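Local coordinates for protein glutamine synthetase (Helicobacter pylori, PDB 5ZLI) that belongs to the glutamine synthetase family and assembles as a twelve-subunit complex, each chain joining a beta-grasp domain to a larger catalytic domain, at residues 50-62 with 71-83. Sequence-based numbering, arbitrary orientation.
Sequences HGMLKEGIPFDAS and EHSDMILTPDLVR
Phe59 and Leu77 meet at about a right angle on one face of an antiparallel strand pair, 57-60 against 74-81, in the beta-grasp domain. From CB, the Phe59 side chain takes the position between its backbone N and carbonyl carbon (chi1 74°), which turns the ring toward the partner strand: CD1 lies 3.5 Å from Leu77 CG, CE1 meets Leu77 CD2 and, at the ring edge, Ile76 O, and CZ reaches Leu77 CD2 and Met75 CB. Beyond this pair the ring meets Phe31 and packs on Tyr190 of a second subunit. On the same face Ile57 CB faces Leu77 CB; beyond the strand end, Ala61 CB touches Met75 CG. Farther along, Pro79 CG touches both Ile57 CD1 (3.8 Å) and Leu53 CD2 (3.9 Å), while helix 9-20 packs on Leu53. The backbones pair through Ile57 and Leu77, then Phe59 and Met75; Ile57 N donates to Leu77 O (2.8 Å) on a lone pair, in the carbonyl plane. Ala61 N continues the pairing to Ser73 O (3.1 Å). At the end of strand 57-60, Asp60 OD2 accepts Ser62 N (2.8 Å) in an Asx turn and takes Ser62 OG (2.6 Å) on its syn lone pair. Asp74, across from Asp60, forms salt bridges with Arg349 and Arg354 of the second subunit. The hairpin thus joins an apolar face, packed largely against its own chain, to a polar end in the subunit interface.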
loop_
_atom_site.group_PDB
_atom_site.type_symbol
_atom_site.label_atom_id
_atom_site.label_comp_id
_atom_site.label_asym_id
_atom_site.label_seq_id
_atom_site.Cartn_x
_atom_site.Cartn_y
_atom_site.Cartn_z
ATOM N N HIS B 50 -8.352 -29.962 -55.838
ATOM C CA HIS B 50 -7.178 -30.251 -56.646
ATOM C C HIS B 50 -6.790 -28.998 -57.435
ATOM O O HIS B 50 -5.609 -28.633 -57.517
ATOM C CB HIS B 50 -7.474 -31.444 -57.568
ATOM C CG HIS B 50 -7.731 -32.729 -56.832
ATOM N ND1 HIS B 50 -6.718 -33.534 -56.350
ATOM C CD2 HIS B 50 -8.890 -33.320 -56.453
ATOM C CE1 HIS B 50 -7.240 -34.577 -55.729
ATOM N NE2 HIS B 50 -8.556 -34.472 -55.779
ATOM N N GLY B 51 -7.794 -28.283 -57.953
ATOM C CA GLY B 51 -7.559 -27.110 -58.785
ATOM C C GLY B 51 -6.944 -25.926 -58.063
ATOM O O GLY B 51 -6.267 -25.099 -58.686
ATOM N N MET B 52 -7.218 -25.784 -56.761
ATOM C CA MET B 52 -6.660 -24.680 -55.988
ATOM C C MET B 52 -5.162 -24.835 -55.768
ATOM O O MET B 52 -4.485 -23.844 -55.481
ATOM C CB MET B 52 -7.374 -24.585 -54.643
ATOM C CG MET B 52 -7.965 -23.244 -54.324
ATOM S SD MET B 52 -9.683 -23.510 -53.910
ATOM C CE MET B 52 -9.492 -24.507 -52.453
ATOM N N LEU B 53 -4.615 -26.042 -55.960
ATOM C CA LEU B 53 -3.178 -26.257 -55.851
ATOM C C LEU B 53 -2.477 -26.035 -57.167
ATOM O O LEU B 53 -1.240 -25.958 -57.197
ATOM C CB LEU B 53 -2.881 -27.678 -55.353
ATOM C CG LEU B 53 -3.290 -28.041 -53.924
ATOM C CD1 LEU B 53 -2.805 -29.435 -53.509
ATOM C CD2 LEU B 53 -2.692 -26.984 -52.987
ATOM N N LYS B 54 -3.252 -25.905 -58.237
ATOM C CA LYS B 54 -2.726 -25.592 -59.547
ATOM C C LYS B 54 -2.938 -24.113 -59.794
ATOM O O LYS B 54 -1.979 -23.333 -59.759
ATOM C CB LYS B 54 -3.410 -26.444 -60.612
ATOM C CG LYS B 54 -2.864 -27.875 -60.743
ATOM C CD LYS B 54 -2.226 -28.142 -62.128
ATOM C CE LYS B 54 -0.748 -27.710 -62.187
ATOM N NZ LYS B 54 -0.134 -27.798 -63.561
ATOM N N GLU B 55 -4.198 -23.725 -60.017
ATOM C CA GLU B 55 -4.510 -22.319 -60.227
ATOM C C GLU B 55 -3.889 -21.479 -59.120
ATOM O O GLU B 55 -3.007 -20.649 -59.373
ATOM C CB GLU B 55 -6.030 -22.107 -60.324
ATOM C CG GLU B 55 -6.606 -22.362 -61.736
ATOM C CD GLU B 55 -8.065 -21.898 -61.928
ATOM O OE1 GLU B 55 -8.308 -21.088 -62.856
ATOM O OE2 GLU B 55 -8.966 -22.324 -61.158
ATOM N N GLY B 56 -4.251 -21.764 -57.874
ATOM C CA GLY B 56 -3.624 -21.069 -56.775
ATOM C C GLY B 56 -4.606 -20.509 -55.772
ATOM O O GLY B 56 -5.802 -20.816 -55.766
ATOM N N ILE B 57 -4.083 -19.724 -54.856
ATOM C CA ILE B 57 -4.885 -19.149 -53.794
ATOM C C ILE B 57 -4.900 -17.635 -53.965
ATOM O O ILE B 57 -3.836 -17.015 -54.058
ATOM C CB ILE B 57 -4.372 -19.534 -52.401
ATOM C CG1 ILE B 57 -4.794 -20.965 -52.065
ATOM C CG2 ILE B 57 -4.894 -18.578 -51.375
ATOM C CD1 ILE B 57 -3.952 -22.010 -52.704
ATOM N N PRO B 58 -6.075 -17.010 -54.073
ATOM C CA PRO B 58 -6.122 -15.549 -54.194
ATOM C C PRO B 58 -5.779 -14.898 -52.873
ATOM O O PRO B 58 -6.043 -15.454 -51.807
ATOM C CB PRO B 58 -7.584 -15.264 -54.554
ATOM C CG PRO B 58 -8.373 -16.518 -54.128
ATOM C CD PRO B 58 -7.399 -17.602 -53.774
ATOM N N PHE B 59 -5.212 -13.700 -52.941
ATOM C CA PHE B 59 -5.014 -12.913 -51.728
ATOM C C PHE B 59 -4.842 -11.445 -52.099
ATOM O O PHE B 59 -4.810 -11.081 -53.276
ATOM C CB PHE B 59 -3.829 -13.414 -50.901
ATOM C CG PHE B 59 -2.493 -13.085 -51.476
ATOM C CD1 PHE B 59 -2.041 -13.708 -52.617
ATOM C CD2 PHE B 59 -1.672 -12.158 -50.855
ATOM C CE1 PHE B 59 -0.800 -13.407 -53.133
ATOM C CE2 PHE B 59 -0.425 -11.854 -51.364
ATOM C CZ PHE B 59 0.002 -12.478 -52.502
ATOM N N ASP B 60 -4.702 -10.604 -51.077
ATOM C CA ASP B 60 -4.647 -9.149 -51.235
ATOM C C ASP B 60 -3.201 -8.670 -51.159
ATOM O O ASP B 60 -2.663 -8.434 -50.083
ATOM C CB ASP B 60 -5.528 -8.483 -50.184
ATOM C CG ASP B 60 -5.418 -6.965 -50.193
ATOM O OD1 ASP B 60 -6.163 -6.343 -49.407
ATOM O OD2 ASP B 60 -4.634 -6.391 -50.990
ATOM N N ALA B 61 -2.566 -8.526 -52.312
ATOM C CA ALA B 61 -1.167 -8.106 -52.331
ATOM C C ALA B 61 -0.966 -6.595 -52.232
ATOM O O ALA B 61 0.178 -6.135 -52.340
ATOM C CB ALA B 61 -0.482 -8.629 -53.586
ATOM N N SER B 62 -2.019 -5.820 -51.964
ATOM C CA SER B 62 -1.841 -4.393 -51.747
ATOM C C SER B 62 -1.397 -4.084 -50.317
ATOM O O SER B 62 -0.886 -2.985 -50.062
ATOM C CB SER B 62 -3.141 -3.669 -52.053
ATOM O OG SER B 62 -4.014 -3.822 -50.948
ATOM N N GLU B 71 -5.563 -0.776 -56.847
ATOM C CA GLU B 71 -6.282 -0.920 -58.117
ATOM C C GLU B 71 -6.012 -2.272 -58.789
ATOM O O GLU B 71 -6.895 -2.821 -59.464
ATOM C CB GLU B 71 -5.967 0.245 -59.068
ATOM C CG GLU B 71 -4.550 0.389 -59.568
ATOM C CD GLU B 71 -3.723 1.394 -58.788
ATOM O OE1 GLU B 71 -3.623 1.248 -57.549
ATOM O OE2 GLU B 71 -3.206 2.354 -59.410
ATOM N N HIS B 72 -4.810 -2.818 -58.627
ATOM C CA HIS B 72 -4.505 -4.135 -59.168
ATOM C C HIS B 72 -4.102 -5.071 -58.032
ATOM O O HIS B 72 -3.096 -5.779 -58.130
ATOM C CB HIS B 72 -3.366 -4.028 -60.175
ATOM C CG HIS B 72 -3.650 -3.084 -61.291
ATOM N ND1 HIS B 72 -3.124 -1.811 -61.332
ATOM C CD2 HIS B 72 -4.404 -3.220 -62.407
ATOM C CE1 HIS B 72 -3.542 -1.204 -62.428
ATOM N NE2 HIS B 72 -4.322 -2.036 -63.096
ATOM N N SER B 73 -4.921 -5.135 -56.983
ATOM C CA SER B 73 -4.496 -5.747 -55.731
ATOM C C SER B 73 -4.487 -7.267 -55.781
ATOM O O SER B 73 -3.694 -7.896 -55.075
ATOM C CB SER B 73 -5.393 -5.286 -54.576
ATOM O OG SER B 73 -6.754 -5.610 -54.823
ATOM N N ASP B 74 -5.389 -7.874 -56.543
ATOM C CA ASP B 74 -5.534 -9.324 -56.497
ATOM C C ASP B 74 -4.285 -10.011 -57.058
ATOM O O ASP B 74 -3.816 -9.684 -58.155
ATOM C CB ASP B 74 -6.781 -9.734 -57.280
ATOM C CG ASP B 74 -8.060 -9.188 -56.657
ATOM O OD1 ASP B 74 -9.163 -9.701 -56.967
ATOM O OD2 ASP B 74 -7.955 -8.218 -55.872
ATOM N N MET B 75 -3.765 -10.986 -56.313
ATOM C CA MET B 75 -2.675 -11.823 -56.780
ATOM C C MET B 75 -2.987 -13.266 -56.395
ATOM O O MET B 75 -4.006 -13.553 -55.755
ATOM C CB MET B 75 -1.353 -11.326 -56.198
ATOM C CG MET B 75 -0.944 -9.906 -56.653
ATOM S SD MET B 75 -0.155 -9.669 -58.256
ATOM C CE MET B 75 1.521 -10.130 -57.844
ATOM N N ILE B 76 -2.090 -14.181 -56.748
ATOM C CA ILE B 76 -2.286 -15.604 -56.492
ATOM C C ILE B 76 -1.129 -16.145 -55.659
ATOM O O ILE B 76 0.037 -15.771 -55.857
ATOM C CB ILE B 76 -2.420 -16.410 -57.806
ATOM C CG1 ILE B 76 -3.739 -16.103 -58.515
ATOM C CG2 ILE B 76 -2.301 -17.904 -57.555
ATOM C CD1 ILE B 76 -4.926 -16.577 -57.778
ATOM N N LEU B 77 -1.456 -17.011 -54.705
ATOM C CA LEU B 77 -0.441 -17.852 -54.099
ATOM C C LEU B 77 -0.319 -19.150 -54.873
ATOM O O LEU B 77 -1.319 -19.787 -55.200
ATOM C CB LEU B 77 -0.735 -18.151 -52.635
ATOM C CG LEU B 77 -0.684 -16.873 -51.814
ATOM C CD1 LEU B 77 -1.070 -17.128 -50.372
ATOM C CD2 LEU B 77 0.707 -16.247 -51.915
ATOM N N THR B 78 0.903 -19.499 -55.203
ATOM C CA THR B 78 1.162 -20.763 -55.860
ATOM C C THR B 78 1.849 -21.694 -54.881
ATOM O O THR B 78 3.023 -21.466 -54.535
ATOM C CB THR B 78 2.019 -20.610 -57.107
ATOM O OG1 THR B 78 1.722 -19.366 -57.754
ATOM C CG2 THR B 78 1.740 -21.822 -58.031
ATOM N N PRO B 79 1.161 -22.714 -54.382
ATOM C CA PRO B 79 1.796 -23.619 -53.425
ATOM C C PRO B 79 2.878 -24.447 -54.101
ATOM O O PRO B 79 2.729 -24.875 -55.246
ATOM C CB PRO B 79 0.633 -24.491 -52.939
ATOM C CG PRO B 79 -0.624 -23.736 -53.327
ATOM C CD PRO B 79 -0.265 -23.032 -54.589
ATOM N N ASP B 80 4.005 -24.609 -53.406
ATOM C CA ASP B 80 5.048 -25.556 -53.797
ATOM C C ASP B 80 4.984 -26.733 -52.822
ATOM O O ASP B 80 5.118 -26.553 -51.605
ATOM C CB ASP B 80 6.433 -24.899 -53.829
ATOM C CG ASP B 80 7.487 -25.771 -54.524
ATOM O OD1 ASP B 80 7.162 -26.910 -54.932
ATOM O OD2 ASP B 80 8.633 -25.306 -54.713
ATOM N N LEU B 81 4.760 -27.931 -53.347
ATOM C CA LEU B 81 4.544 -29.064 -52.461
ATOM C C LEU B 81 5.860 -29.781 -52.189
ATOM O O LEU B 81 6.017 -30.975 -52.420
ATOM C CB LEU B 81 3.492 -29.995 -53.037
ATOM C CG LEU B 81 2.154 -29.260 -53.010
ATOM C CD1 LEU B 81 1.023 -30.034 -53.693
ATOM C CD2 LEU B 81 1.812 -28.912 -51.583
ATOM N N VAL B 82 6.806 -29.006 -51.653
ATOM C CA VAL B 82 8.064 -29.539 -51.152
ATOM C C VAL B 82 8.281 -28.969 -49.761
ATOM O O VAL B 82 7.902 -27.829 -49.468
ATOM C CB VAL B 82 9.275 -29.217 -52.057
ATOM C CG1 VAL B 82 9.138 -29.926 -53.402
ATOM C CG2 VAL B 82 9.431 -27.710 -52.223
ATOM N N ARG B 83 8.897 -29.784 -48.905
ATOM C CA ARG B 83 9.274 -29.420 -47.543
ATOM C C ARG B 83 8.083 -28.956 -46.711
ATOM O O ARG B 83 8.258 -28.244 -45.709
ATOM C CB ARG B 83 10.385 -28.368 -47.541
ATOM C CG ARG B 83 11.678 -28.946 -48.085
ATOM C CD ARG B 83 12.783 -27.932 -48.102
ATOM N NE ARG B 83 12.478 -26.882 -49.062
ATOM C CZ ARG B 83 12.595 -27.017 -50.373
ATOM N NH1 ARG B 83 13.000 -28.172 -50.911
ATOM N NH2 ARG B 83 12.287 -25.991 -51.148
#